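Local coordinates for protein pectate lyase/Amb allergen (Acidovorax citrulli, PDB 4HWV) that probably cleaves pectate, a plant cell-wall polysaccharide, by calcium-dependent elimination, as other polysaccharide lyase family 1 enzymes do, at residues V237-S245 with A476-E484. Numbering follows the deposited sequence.
Sequences VWIDHNTFS and ARAGAGKLE
H241 and N242 form the short turn between strands 237-240 and 243-245 of the right-handed parallel beta-helix, the fold of pectate lyases. The chain that follows helix 470-477 runs across the outside of this turn, away from the calcium site. H241 has both phi and psi positive, which bends the chain between the two strands. Its ring is held in the contact by both nitrogens. H241 ND1 donates to D240 OD2 at 2.7 Å, with the oxygen almost in the ring plane but the nitrogen well out of the carboxylate plane. R198, on the neighbouring strand 192-198, makes a salt bridge to the same D240 OD2, while S293 and N294 bond to OD1. The carboxylate, itself held by these partners, helps to fix the rotation of the imidazole. At the ring's other nitrogen, H241 NE2 bonds to a water 2.7 Å away. That water donates to R477 O, at the end of helix 470-477, and so bridges turn and helix end.

L483 covers one face of the imidazole in a CH-pi contact. L483 CG lies 3.8 Å from the centroid of the H241 ring. This CG is anti to its carbonyl carbon (chi1 -72°). CD2 stands over the ND1-CE1 side, while CD1 lies beyond the rim against H241 CB. G479 O sits at the ring edge, 3.5 Å from H241 CD2. G479 has a positive phi, and its CA packs against N242 O in a CA-H...O contact of 3.3 Å. The methyl of A480 touches T243 and also T201 of strand 201-203. The direct hydrogen bond between the two segments is nearly straight: A480 N donates to T243 OG1 at 3.0 Å, with an N-H...O angle of 163°.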
loop_
_atom_site.group_PDB
_atom_site.type_symbol
_atom_site.label_atom_id
_atom_site.label_comp_id
_atom_site.label_asym_id
_atom_site.label_seq_id
_atom_site.Cartn_x
_atom_site.Cartn_y
_atom_site.Cartn_z
ATOM N N VAL A 237 -27.299 -13.825 -0.119
ATOM C CA VAL A 237 -26.157 -13.073 -0.617
ATOM C C VAL A 237 -24.999 -14.041 -0.803
ATOM O O VAL A 237 -24.645 -14.760 0.135
ATOM C CB VAL A 237 -25.741 -11.952 0.381
ATOM C CG1 VAL A 237 -24.491 -11.241 -0.101
ATOM C CG2 VAL A 237 -26.884 -10.946 0.590
ATOM N N TRP A 238 -24.427 -14.051 -2.004
ATOM C CA TRP A 238 -23.323 -14.938 -2.328
ATOM C C TRP A 238 -22.130 -14.088 -2.770
ATOM O O TRP A 238 -22.192 -13.384 -3.798
ATOM C CB TRP A 238 -23.732 -15.912 -3.439
ATOM C CG TRP A 238 -22.678 -16.951 -3.753
ATOM C CD1 TRP A 238 -21.853 -17.596 -2.865
ATOM C CD2 TRP A 238 -22.333 -17.447 -5.057
ATOM N NE1 TRP A 238 -21.038 -18.476 -3.536
ATOM C CE2 TRP A 238 -21.311 -18.408 -4.883
ATOM C CE3 TRP A 238 -22.800 -17.179 -6.364
ATOM C CZ2 TRP A 238 -20.721 -19.079 -5.964
ATOM C CZ3 TRP A 238 -22.218 -17.865 -7.430
ATOM C CH2 TRP A 238 -21.184 -18.782 -7.225
ATOM N N ILE A 239 -21.073 -14.138 -1.961
ATOM C CA ILE A 239 -19.867 -13.362 -2.195
ATOM C C ILE A 239 -18.783 -14.382 -2.485
ATOM O O ILE A 239 -18.323 -15.091 -1.582
ATOM C CB ILE A 239 -19.531 -12.518 -0.942
ATOM C CG1 ILE A 239 -20.646 -11.486 -0.719
ATOM C CG2 ILE A 239 -18.147 -11.886 -1.056
ATOM C CD1 ILE A 239 -20.639 -10.875 0.682
ATOM N N ASP A 240 -18.397 -14.466 -3.757
ATOM C CA ASP A 240 -17.583 -15.580 -4.226
ATOM C C ASP A 240 -16.421 -15.136 -5.120
ATOM O O ASP A 240 -16.603 -14.330 -6.040
ATOM C CB ASP A 240 -18.476 -16.539 -5.030
ATOM C CG ASP A 240 -17.693 -17.686 -5.646
ATOM O OD1 ASP A 240 -17.314 -18.637 -4.922
ATOM O OD2 ASP A 240 -17.450 -17.621 -6.876
ATOM N N HIS A 241 -15.227 -15.677 -4.874
ATOM C CA HIS A 241 -14.093 -15.427 -5.762
ATOM C C HIS A 241 -13.763 -13.940 -5.881
ATOM O O HIS A 241 -13.484 -13.430 -6.975
ATOM C CB HIS A 241 -14.319 -16.043 -7.155
ATOM C CG HIS A 241 -13.956 -17.492 -7.256
ATOM N ND1 HIS A 241 -14.901 -18.493 -7.276
ATOM C CD2 HIS A 241 -12.755 -18.101 -7.416
ATOM C CE1 HIS A 241 -14.295 -19.662 -7.435
ATOM N NE2 HIS A 241 -12.991 -19.453 -7.513
ATOM N N ASN A 242 -13.748 -13.247 -4.739
ATOM C CA ASN A 242 -13.303 -11.856 -4.689
ATOM C C ASN A 242 -12.050 -11.782 -3.840
ATOM O O ASN A 242 -11.707 -12.728 -3.112
ATOM C CB ASN A 242 -14.364 -10.937 -4.068
ATOM C CG ASN A 242 -15.691 -11.039 -4.776
ATOM O OD1 ASN A 242 -15.855 -10.508 -5.880
ATOM N ND2 ASN A 242 -16.651 -11.724 -4.147
ATOM N N THR A 243 -11.361 -10.652 -3.945
ATOM C CA THR A 243 -10.234 -10.364 -3.070
ATOM C C THR A 243 -10.571 -9.097 -2.297
ATOM O O THR A 243 -11.182 -8.184 -2.854
ATOM C CB THR A 243 -8.955 -10.207 -3.904
ATOM O OG1 THR A 243 -8.698 -11.462 -4.543
ATOM C CG2 THR A 243 -7.740 -9.804 -3.043
ATOM N N PHE A 244 -10.214 -9.051 -1.007
ATOM C CA PHE A 244 -10.496 -7.902 -0.138
ATOM C C PHE A 244 -9.251 -7.598 0.667
ATOM O O PHE A 244 -8.626 -8.516 1.193
ATOM C CB PHE A 244 -11.569 -8.244 0.892
ATOM C CG PHE A 244 -12.912 -8.601 0.312
ATOM C CD1 PHE A 244 -13.190 -9.889 -0.120
ATOM C CD2 PHE A 244 -13.932 -7.659 0.291
ATOM C CE1 PHE A 244 -14.449 -10.211 -0.613
ATOM C CE2 PHE A 244 -15.184 -7.980 -0.188
ATOM C CZ PHE A 244 -15.440 -9.249 -0.652
ATOM N N SER A 245 -8.912 -6.316 0.817
ATOM C CA SER A 245 -7.757 -5.922 1.633
ATOM C C SER A 245 -7.823 -4.441 1.972
ATOM O O SER A 245 -8.678 -3.721 1.454
ATOM C CB SER A 245 -6.446 -6.165 0.882
ATOM O OG SER A 245 -6.289 -5.214 -0.139
ATOM N N ALA A 476 -3.555 -21.314 -4.353
ATOM C CA ALA A 476 -3.562 -21.328 -5.795
ATOM C C ALA A 476 -4.876 -20.880 -6.434
ATOM O O ALA A 476 -4.850 -20.315 -7.519
ATOM C CB ALA A 476 -3.170 -22.705 -6.319
ATOM N N ARG A 477 -6.014 -21.149 -5.790
ATOM C CA ARG A 477 -7.306 -21.070 -6.479
ATOM C C ARG A 477 -8.240 -19.952 -6.009
ATOM O O ARG A 477 -9.211 -19.633 -6.706
ATOM C CB ARG A 477 -8.034 -22.416 -6.357
ATOM C CG ARG A 477 -8.763 -22.592 -5.038
ATOM C CD ARG A 477 -8.993 -24.042 -4.671
ATOM N NE ARG A 477 -9.818 -24.107 -3.464
ATOM C CZ ARG A 477 -10.156 -25.223 -2.823
ATOM N NH1 ARG A 477 -9.725 -26.405 -3.246
ATOM N NH2 ARG A 477 -10.927 -25.152 -1.746
ATOM N N ALA A 478 -7.981 -19.369 -4.839
ATOM C CA ALA A 478 -8.941 -18.435 -4.249
ATOM C C ALA A 478 -8.820 -17.022 -4.794
ATOM O O ALA A 478 -7.760 -16.611 -5.270
ATOM C CB ALA A 478 -8.783 -18.418 -2.733
ATOM N N GLY A 479 -9.910 -16.267 -4.689
ATOM C CA GLY A 479 -9.873 -14.835 -4.945
ATOM C C GLY A 479 -10.298 -14.392 -6.330
ATOM O O GLY A 479 -10.780 -15.168 -7.176
ATOM N N ALA A 480 -10.132 -13.097 -6.561
ATOM C CA ALA A 480 -10.384 -12.520 -7.870
ATOM C C ALA A 480 -9.320 -12.948 -8.879
ATOM O O ALA A 480 -8.211 -13.355 -8.507
ATOM C CB ALA A 480 -10.428 -10.986 -7.758
ATOM N N GLY A 481 -9.654 -12.842 -10.160
ATOM C CA GLY A 481 -8.679 -13.125 -11.202
ATOM C C GLY A 481 -8.495 -14.609 -11.485
ATOM O O GLY A 481 -7.512 -14.980 -12.118
ATOM N N LYS A 482 -9.439 -15.445 -11.041
ATOM C CA LYS A 482 -9.342 -16.889 -11.210
ATOM C C LYS A 482 -10.444 -17.439 -12.124
ATOM O O LYS A 482 -10.202 -18.305 -12.959
ATOM C CB LYS A 482 -9.421 -17.569 -9.840
ATOM C CG LYS A 482 -8.346 -17.162 -8.861
ATOM C CD LYS A 482 -6.968 -17.660 -9.302
ATOM C CE LYS A 482 -5.906 -17.282 -8.289
ATOM N NZ LYS A 482 -4.561 -17.699 -8.728
ATOM N N LEU A 483 -11.660 -16.927 -11.979
ATOM C CA LEU A 483 -12.805 -17.392 -12.763
ATOM C C LEU A 483 -12.718 -17.074 -14.243
ATOM O O LEU A 483 -13.304 -17.792 -15.075
ATOM C CB LEU A 483 -14.096 -16.783 -12.219
ATOM C CG LEU A 483 -14.577 -17.337 -10.874
ATOM C CD1 LEU A 483 -15.756 -16.519 -10.385
ATOM C CD2 LEU A 483 -14.996 -18.806 -11.022
ATOM N N GLU A 484 -12.051 -15.964 -14.570
ATOM C CA GLU A 484 -11.937 -15.526 -15.956
ATOM C C GLU A 484 -10.488 -15.314 -16.342
ATOM O O GLU A 484 -9.648 -14.977 -15.497
ATOM C CB GLU A 484 -12.708 -14.213 -16.180
ATOM C CG GLU A 484 -14.210 -14.331 -16.030
ATOM C CD GLU A 484 -14.965 -13.077 -16.472
ATOM O OE1 GLU A 484 -14.335 -12.018 -16.719
ATOM O OE2 GLU A 484 -16.199 -13.165 -16.590
HETATM O O HOH W 1 -10.854 -20.792 -8.333
#